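Local coordinates for putative Glycerophosphoryl diester phosphodiesterase (PDB 3L12), which is a putative member of the glycerophosphoryl diester phosphodiesterase family, with a TIM-barrel fold and a bound magnesium ion, at residues R284-G289 with I306-S311; A240-G245 with H265-I270. All coordinates share one frame; numbering follows the deposited sequence.

Interaction 1 (R284-G289 with I306-S311); sequences RMATTG and IDMGLS
The last two outer helices of the TIM barrel, 279-288 and 298-307, meet near their C-terminal ends, where M308 reaches out to A286 and T287. M308, modelled as selenomethionine, makes the closest approaches to the other helix: its CG stands anti to its own carbonyl carbon (chi1 -61°), the chain runs on extended, and a bend at chi3 of 71° turns the methyl against that helix. There M308 CE lies 3.6 Å from A286 CB, and M308 SE follows at 3.7 Å from the same A286 CB, so the small alanine receives both the methyl and the selenium. L310, two residues on, approaches A286 more loosely, with L310 CD1 4.4 Å from A286 CB. Helix 298-307 ends in a Schellman motif with G309, at positive phi, as its C-prime residue: L310 N bonds L305 O, G309 N bonds I306 O at 3.0 Å, and the turn brings L310 round beside M308. Helix 279-288 is closed by a second Schellman motif at G289. On the exposed side, T287 OG1 lies 3.5 Å from M308 CE, the two side chains crossing at about a right angle; T287, in one of two modelled conformers, has its OG1 hydrogen-bonded to R283 O. A286 and L310 also both touch L305 of helix 298-307, while R283 forms a salt bridge with D307, whose backbone O also accepts a hydrogen bond from R108 of the second subunit.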
loop_
_atom_site.group_PDB
_atom_site.type_symbol
_atom_site.label_atom_id
_atom_site.label_comp_id
_atom_site.label_asym_id
_atom_site.label_seq_id
_atom_site.Cartn_x
_atom_site.Cartn_y
_atom_site.Cartn_z
ATOM N N ARG A 284 -7.418 21.357 5.373
ATOM C CA ARG A 284 -7.064 22.758 5.665
ATOM C C ARG A 284 -5.914 23.220 4.771
ATOM O O ARG A 284 -5.971 24.352 4.244
ATOM C CB ARG A 284 -6.693 22.946 7.146
ATOM C CG ARG A 284 -6.476 24.391 7.521
ATOM C CD ARG A 284 -6.296 24.583 8.997
ATOM N NE ARG A 284 -5.020 24.050 9.466
ATOM C CZ ARG A 284 -4.846 22.862 10.037
ATOM N NH1 ARG A 284 -5.871 22.041 10.267
ATOM N NH2 ARG A 284 -3.618 22.483 10.386
HETATM N N MSE A 285 -4.914 22.352 4.549
HETATM C CA MSE A 285 -3.790 22.723 3.704
HETATM C C MSE A 285 -4.228 22.913 2.247
HETATM O O MSE A 285 -3.825 23.868 1.615
HETATM C CB MSE A 285 -2.611 21.728 3.769
HETATM C CG MSE A 285 -1.867 21.704 5.050
HETATM SE SE MSE A 285 -1.119 23.455 5.580
HETATM C CE MSE A 285 -2.556 24.116 6.637
ATOM N N ALA A 286 -5.077 22.013 1.737
ATOM C CA ALA A 286 -5.623 22.200 0.395
ATOM C C ALA A 286 -6.326 23.564 0.266
ATOM O O ALA A 286 -6.165 24.258 -0.746
ATOM C CB ALA A 286 -6.564 21.016 -0.017
ATOM N N THR A 287 -7.181 23.902 1.231
ATOM C CA THR A 287 -7.946 25.154 1.215
ATOM C C THR A 287 -7.068 26.411 1.212
ATOM O O THR A 287 -7.394 27.459 0.660
ATOM C CB THR A 287 -8.879 25.211 2.444
ATOM O OG1 THR A 287 -9.762 24.085 2.411
ATOM C CG2 THR A 287 -9.722 26.473 2.491
ATOM N N THR A 288 -5.496 26.367 1.940
ATOM C CA THR A 288 -4.603 27.491 2.011
ATOM C C THR A 288 -4.118 27.817 0.610
ATOM O O THR A 288 -3.595 28.900 0.366
ATOM C CB THR A 288 -3.393 27.229 2.904
ATOM O OG1 THR A 288 -2.599 26.200 2.317
ATOM C CG2 THR A 288 -3.838 26.826 4.299
ATOM N N GLY A 289 -4.259 26.896 -0.329
ATOM C CA GLY A 289 -3.710 27.200 -1.639
ATOM C C GLY A 289 -2.255 26.741 -1.863
ATOM O O GLY A 289 -1.660 27.131 -2.823
ATOM N N ILE A 306 -9.979 14.443 -4.148
ATOM C CA ILE A 306 -11.127 14.097 -4.981
ATOM C C ILE A 306 -12.454 14.571 -4.355
ATOM O O ILE A 306 -13.316 15.082 -5.037
ATOM C CB ILE A 306 -11.202 12.548 -5.229
ATOM C CG1 ILE A 306 -10.049 12.037 -6.103
ATOM C CG2 ILE A 306 -12.564 12.137 -5.795
ATOM C CD1 ILE A 306 -9.921 12.678 -7.457
ATOM N N ASP A 307 -12.605 14.401 -3.047
ATOM C CA ASP A 307 -13.790 14.860 -2.353
ATOM C C ASP A 307 -13.988 16.403 -2.492
ATOM O O ASP A 307 -15.124 16.917 -2.528
ATOM C CB ASP A 307 -13.707 14.517 -0.875
ATOM C CG ASP A 307 -14.978 14.929 -0.152
ATOM O OD1 ASP A 307 -16.001 14.219 -0.333
ATOM O OD2 ASP A 307 -14.973 16.027 0.492
HETATM N N MSE A 308 -12.875 17.107 -2.602
HETATM C CA MSE A 308 -12.844 18.569 -2.817
HETATM C C MSE A 308 -12.897 18.974 -4.274
HETATM O O MSE A 308 -12.810 20.160 -4.599
HETATM C CB MSE A 308 -11.547 19.193 -2.175
HETATM C CG MSE A 308 -11.519 18.947 -0.707
HETATM SE SE MSE A 308 -9.905 19.555 0.146
HETATM C CE MSE A 308 -10.121 21.475 0.043
ATOM N N GLY A 309 -13.104 18.024 -5.172
ATOM C CA GLY A 309 -13.173 18.310 -6.591
ATOM C C GLY A 309 -11.867 18.636 -7.274
ATOM O O GLY A 309 -11.891 19.159 -8.397
ATOM N N LEU A 310 -10.752 18.343 -6.608
ATOM C CA LEU A 310 -9.418 18.658 -7.097
ATOM C C LEU A 310 -8.761 17.376 -7.637
ATOM O O LEU A 310 -9.302 16.282 -7.532
ATOM C CB LEU A 310 -8.585 19.253 -5.971
ATOM C CG LEU A 310 -9.144 20.543 -5.315
ATOM C CD1 LEU A 310 -8.448 20.912 -4.005
ATOM C CD2 LEU A 310 -9.132 21.697 -6.305
ATOM N N SER A 311 -7.563 17.533 -8.191
ATOM C CA SER A 311 -6.788 16.400 -8.641
ATOM C C SER A 311 -5.320 16.737 -8.411
ATOM O O SER A 311 -4.983 17.841 -7.982
ATOM C CB SER A 311 -7.087 16.150 -10.111
ATOM O OG SER A 311 -6.636 17.224 -10.911
#

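Interaction 2 (A240-G245 with H265-I270); sequences AVASAG and HDLGLI
L269 lays one methyl against the side of helix 237-244, at V241 and A242, and with V241 it forms the buried, inner side of the contact. Its bond to CB already points toward the helix, and with CG anti to the carbonyl carbon (chi1 -58°) CD1 comes to lie against both residues. There L269 CD1 lies 4.1 Å from A242 N and 4.2 Å from V241 CG1, so one methyl meets both the backbone and a buried side chain. A242 CB, 4.3 Å from L269 CD1, flanks it. The other side is nearer solvent: A242 and L267, both partly exposed, meet through their CB atoms at 4.2 Å, and the L267 side chain also touches P238 and Q239 of the same helix. Nothing polar joins the segments. Between the two leucines G268, exposed and at positive phi, forms the Schellman motif that ends helix 258-266, with G268 N bonded to H265 O, and it lets the chain turn from helix to strand. On the inner side V241 rests on Y207 of strand 205-209 and W190 of helix 190-199, while I270 begins strand 270-273, its backbone bonded to W249 of the parallel strand 248-251 and to Q247 just before it.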
loop_
_atom_site.group_PDB
_atom_site.type_symbol
_atom_site.label_atom_id
_atom_site.label_comp_id
_atom_site.label_asym_id
_atom_site.label_seq_id
_atom_site.Cartn_x
_atom_site.Cartn_y
_atom_site.Cartn_z
ATOM N N ALA A 240 13.024 35.412 2.999
ATOM C CA ALA A 240 14.352 34.864 3.227
ATOM C C ALA A 240 14.730 33.838 2.152
ATOM O O ALA A 240 15.868 33.793 1.671
ATOM C CB ALA A 240 14.429 34.220 4.619
ATOM N N VAL A 241 13.759 32.994 1.793
ATOM C CA VAL A 241 13.974 31.965 0.770
ATOM C C VAL A 241 14.132 32.589 -0.631
ATOM O O VAL A 241 15.068 32.236 -1.350
ATOM C CB VAL A 241 12.826 30.918 0.797
ATOM C CG1 VAL A 241 12.899 30.006 -0.400
ATOM C CG2 VAL A 241 12.895 30.129 2.088
ATOM N N ALA A 242 13.257 33.522 -1.003
ATOM C CA ALA A 242 13.384 34.205 -2.301
ATOM C C ALA A 242 14.740 34.914 -2.363
ATOM O O ALA A 242 15.468 34.819 -3.365
ATOM C CB ALA A 242 12.244 35.216 -2.527
ATOM N N SER A 243 15.096 35.615 -1.286
ATOM C CA SER A 243 16.399 36.327 -1.239
ATOM C C SER A 243 17.612 35.394 -1.341
ATOM O O SER A 243 18.619 35.787 -1.951
ATOM C CB SER A 243 16.524 37.204 0.014
ATOM O OG SER A 243 15.627 38.296 -0.067
ATOM N N ALA A 244 17.515 34.188 -0.766
ATOM C CA ALA A 244 18.577 33.186 -0.836
ATOM C C ALA A 244 18.732 32.593 -2.248
ATOM O O ALA A 244 19.778 32.010 -2.545
ATOM C CB ALA A 244 18.353 32.092 0.160
ATOM N N GLY A 245 17.707 32.740 -3.089
ATOM C CA GLY A 245 17.706 32.245 -4.461
ATOM C C GLY A 245 16.943 30.940 -4.644
ATOM O O GLY A 245 17.132 30.236 -5.628
ATOM N N HIS A 265 3.689 33.075 -2.975
ATOM C CA HIS A 265 3.292 33.086 -4.384
ATOM C C HIS A 265 3.569 34.422 -5.072
ATOM O O HIS A 265 3.990 34.453 -6.233
ATOM C CB HIS A 265 1.820 32.761 -4.553
ATOM C CG HIS A 265 1.535 31.322 -4.333
ATOM N ND1 HIS A 265 0.301 30.850 -3.940
ATOM C CD2 HIS A 265 2.359 30.244 -4.379
ATOM C CE1 HIS A 265 0.361 29.532 -3.840
ATOM N NE2 HIS A 265 1.607 29.146 -4.050
ATOM N N ASP A 266 3.309 35.494 -4.354
ATOM C CA ASP A 266 3.639 36.838 -4.825
ATOM C C ASP A 266 5.149 36.982 -5.123
ATOM O O ASP A 266 5.530 37.709 -6.031
ATOM C CB ASP A 266 3.252 37.874 -3.774
ATOM C CG ASP A 266 1.748 38.156 -3.709
ATOM O OD1 ASP A 266 0.973 37.894 -4.680
ATOM O OD2 ASP A 266 1.342 38.685 -2.647
ATOM N N LEU A 267 5.996 36.318 -4.334
ATOM C CA LEU A 267 7.455 36.326 -4.541
ATOM C C LEU A 267 7.891 35.334 -5.622
ATOM O O LEU A 267 9.075 35.196 -5.874
ATOM C CB LEU A 267 8.180 36.041 -3.227
ATOM C CG LEU A 267 8.110 37.118 -2.150
ATOM C CD1 LEU A 267 8.495 36.624 -0.772
ATOM C CD2 LEU A 267 9.004 38.329 -2.557
ATOM N N GLY A 268 6.944 34.642 -6.237
ATOM C CA GLY A 268 7.219 33.669 -7.294
ATOM C C GLY A 268 7.622 32.269 -6.826
ATOM O O GLY A 268 8.137 31.489 -7.623
ATOM N N LEU A 269 7.413 31.963 -5.548
ATOM C CA LEU A 269 7.839 30.656 -4.996
ATOM C C LEU A 269 6.733 29.642 -5.081
ATOM O O LEU A 269 5.544 29.998 -5.134
ATOM C CB LEU A 269 8.236 30.809 -3.525
ATOM C CG LEU A 269 9.334 31.788 -3.167
ATOM C CD1 LEU A 269 9.444 32.078 -1.658
ATOM C CD2 LEU A 269 10.680 31.301 -3.756
ATOM N N ILE A 270 7.133 28.368 -5.123
ATOM C CA ILE A 270 6.204 27.230 -5.022
ATOM C C ILE A 270 6.211 26.847 -3.533
ATOM O O ILE A 270 7.273 26.906 -2.921
ATOM C CB ILE A 270 6.638 26.100 -5.945
ATOM C CG1 ILE A 270 6.352 26.475 -7.405
ATOM C CG2 ILE A 270 5.935 24.761 -5.566
ATOM C CD1 ILE A 270 6.898 25.459 -8.477
#

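Interaction 2 closes before interaction 1 opens along the chain, and their centres lie 23 Å apart. Each joins two consecutive outer helices near their C-terminal ends: 237-244 with 258-266, then 279-288 with 298-307. G289, just past the end of helix 279-288, touches H265 of helix 258-266, with G289 O 3.3 Å from H265 CE1. Inside this row run the parallel strands 248-251, 270-273 and 292-295, the last of which pairs with strand 19-23 and closes the barrel. Both contacts probably lie at the N-terminal ends of the strands, the stability face of a TIM barrel, whereas the magnesium site of E50, D52 and E149 is expected at their C-terminal ends.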